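Local coordinates for ferrichrome ABC transporter substrate-binding protein (Staphylococcus pseudintermedius, PDB 5FLY) that probably binds ferrichrome-type iron siderophores outside the cell membrane and hands them to an ABC transporter for uptake, at residues Leu39-Ala44 with Asp261-Asp266. Numbering follows the deposited sequence.
Sequences LKYLDA and DPYTLD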
loop_
_atom_site.group_PDB
_atom_site.type_symbol
_atom_site.label_atom_id
_atom_site.label_comp_id
_atom_site.label_asym_id
_atom_site.label_seq_id
_atom_site.Cartn_x
_atom_site.Cartn_y
_atom_site.Cartn_z
ATOM N N LEU A 39 1.871 -11.277 4.906
ATOM C CA LEU A 39 1.825 -12.676 5.273
ATOM C C LEU A 39 3.203 -13.329 5.127
ATOM O O LEU A 39 3.592 -14.147 5.945
ATOM C CB LEU A 39 0.782 -13.394 4.429
ATOM C CG LEU A 39 -0.664 -13.111 4.851
ATOM C CD1 LEU A 39 -1.625 -13.515 3.716
ATOM C CD2 LEU A 39 -1.003 -13.847 6.154
ATOM N N LYS A 40 3.941 -12.955 4.084
ATOM C CA LYS A 40 5.309 -13.452 3.872
ATOM C C LYS A 40 6.225 -13.004 5.021
ATOM O O LYS A 40 7.055 -13.769 5.526
ATOM C CB LYS A 40 5.839 -12.950 2.534
ATOM C CG LYS A 40 7.336 -13.124 2.301
ATOM C CD LYS A 40 7.775 -14.555 2.343
ATOM C CE LYS A 40 9.312 -14.673 2.240
ATOM N NZ LYS A 40 9.773 -16.092 2.387
ATOM N N TYR A 41 6.043 -11.767 5.458
ATOM C CA TYR A 41 6.854 -11.208 6.535
ATOM C C TYR A 41 6.670 -12.023 7.812
ATOM O O TYR A 41 7.583 -12.136 8.643
ATOM C CB TYR A 41 6.469 -9.745 6.765
ATOM C CG TYR A 41 7.431 -8.946 7.597
ATOM C CD1 TYR A 41 8.556 -8.372 7.023
ATOM C CD2 TYR A 41 7.210 -8.749 8.952
ATOM C CE1 TYR A 41 9.432 -7.629 7.782
ATOM C CE2 TYR A 41 8.077 -7.995 9.716
ATOM C CZ TYR A 41 9.194 -7.448 9.124
ATOM O OH TYR A 41 10.066 -6.689 9.871
ATOM N N LEU A 42 5.485 -12.599 7.941
ATOM C CA LEU A 42 5.125 -13.443 9.078
ATOM C C LEU A 42 5.376 -14.936 8.829
ATOM O O LEU A 42 4.971 -15.778 9.645
ATOM C CB LEU A 42 3.652 -13.223 9.448
ATOM C CG LEU A 42 3.292 -11.847 10.029
ATOM C CD1 LEU A 42 1.792 -11.711 10.129
ATOM C CD2 LEU A 42 3.935 -11.640 11.402
ATOM N N ASP A 43 6.078 -15.247 7.735
ATOM C CA ASP A 43 6.424 -16.613 7.344
ATOM C C ASP A 43 5.190 -17.499 7.258
ATOM O O ASP A 43 5.205 -18.656 7.691
ATOM C CB ASP A 43 7.432 -17.245 8.312
ATOM C CG ASP A 43 8.041 -18.531 7.762
ATOM O OD1 ASP A 43 8.256 -18.619 6.527
ATOM O OD2 ASP A 43 8.297 -19.459 8.560
ATOM N N ALA A 44 4.122 -16.950 6.684
ATOM C CA ALA A 44 2.914 -17.727 6.431
ATOM C C ALA A 44 3.151 -18.856 5.431
ATOM O O ALA A 44 4.058 -18.795 4.580
ATOM C CB ALA A 44 1.807 -16.827 5.925
ATOM N N ASP A 261 2.777 -3.115 2.649
ATOM C CA ASP A 261 3.235 -4.220 3.494
ATOM C C ASP A 261 4.548 -3.866 4.223
ATOM O O ASP A 261 5.255 -2.933 3.837
ATOM C CB ASP A 261 3.456 -5.438 2.623
ATOM C CG ASP A 261 4.554 -5.198 1.629
ATOM O OD1 ASP A 261 4.261 -4.609 0.564
ATOM O OD2 ASP A 261 5.731 -5.519 1.956
ATOM N N PRO A 262 4.922 -4.647 5.249
ATOM C CA PRO A 262 6.154 -4.321 5.995
ATOM C C PRO A 262 7.436 -4.252 5.152
ATOM O O PRO A 262 8.306 -3.448 5.501
ATOM C CB PRO A 262 6.241 -5.450 7.033
ATOM C CG PRO A 262 4.778 -5.868 7.235
ATOM C CD PRO A 262 4.148 -5.729 5.883
ATOM N N TYR A 263 7.598 -5.075 4.113
ATOM C CA TYR A 263 8.813 -5.001 3.293
ATOM C C TYR A 263 8.839 -3.663 2.565
ATOM O O TYR A 263 9.827 -2.946 2.594
ATOM C CB TYR A 263 8.892 -6.141 2.275
ATOM C CG TYR A 263 9.071 -7.515 2.862
ATOM C CD1 TYR A 263 10.324 -7.963 3.270
ATOM C CD2 TYR A 263 7.989 -8.386 2.972
ATOM C CE1 TYR A 263 10.487 -9.232 3.797
ATOM C CE2 TYR A 263 8.139 -9.656 3.483
ATOM C CZ TYR A 263 9.390 -10.076 3.903
ATOM O OH TYR A 263 9.558 -11.345 4.425
ATOM N N THR A 264 7.722 -3.325 1.936
ATOM C CA THR A 264 7.625 -2.089 1.175
ATOM C C THR A 264 7.755 -0.899 2.102
ATOM O O THR A 264 8.417 0.081 1.761
ATOM C CB THR A 264 6.302 -1.992 0.392
ATOM O OG1 THR A 264 6.207 -3.086 -0.535
ATOM C CG2 THR A 264 6.245 -0.686 -0.368
ATOM N N LEU A 265 7.135 -0.993 3.277
ATOM C CA LEU A 265 7.200 0.073 4.272
ATOM C C LEU A 265 8.649 0.359 4.665
ATOM O O LEU A 265 9.050 1.515 4.731
ATOM C CB LEU A 265 6.360 -0.283 5.502
ATOM C CG LEU A 265 4.837 -0.239 5.366
ATOM C CD1 LEU A 265 4.167 -0.870 6.607
ATOM C CD2 LEU A 265 4.315 1.176 5.139
ATOM N N ASP A 266 9.451 -0.679 4.894
ATOM C CA ASP A 266 10.856 -0.458 5.266
ATOM C C ASP A 266 11.613 0.282 4.161
ATOM O O ASP A 266 12.331 1.243 4.424
ATOM C CB ASP A 266 11.561 -1.785 5.587
ATOM C CG ASP A 266 11.176 -2.355 6.953
ATOM O OD1 ASP A 266 10.681 -1.592 7.817
ATOM O OD2 ASP A 266 11.399 -3.577 7.169
#
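Tyr41 reaches from the last turn of helix 36-41 to the start of helix 262-278 and settles against two side chains at once. Its CD1 edge points at the face of Tyr263 in a T-shaped pair, ring centroids 5.1 Å apart and planes at 79°, with CD1 lying over the middle of that ring. One face of Tyr41 receives Pro262, whose CB sits 3.7 Å from the ring centroid in a CH-pi contact, almost along the ring normal. With chi1 at -166°, CG lies anti to N and the ring extends from helix 36-41 toward both partners. The far end of Tyr263 rests against the other backbone: its OH is 3.4 Å from Tyr41 CA, and also meets the aliphatic CG of Lys40 at 3.6 Å. No hydrogen bond crosses the contact; it rests on ring-edge, CH-pi and aliphatic packing.

The two helix ends that meet here are each capped. Asp261 is the N-cap of helix 262-278: its OD2 accepts from Thr264 N at 3.0 Å and, weakly, from Tyr263 N, while OD1 takes Thr264 OG1 at 2.7 Å. Proline fits the first turn, where its missing N-H costs no helical bond. A Schellman motif closes helix 36-41, with Asp43 as C-prime residue at positive phi, Ala44 N bonded to Leu39 O and Asp43 N to Lys40 O.

Tyr263 touches helix 57-62. The contact joins two lobes of a class III solute-binding protein, the helix between strands 28-30 and 46-50 of the parallel sheet and C-terminal helix 262-278, after strand 249-253 of the mixed sheet and short helix 254-257, beside long helix 127-152, whose Trp133 meets Tyr41 and Pro262.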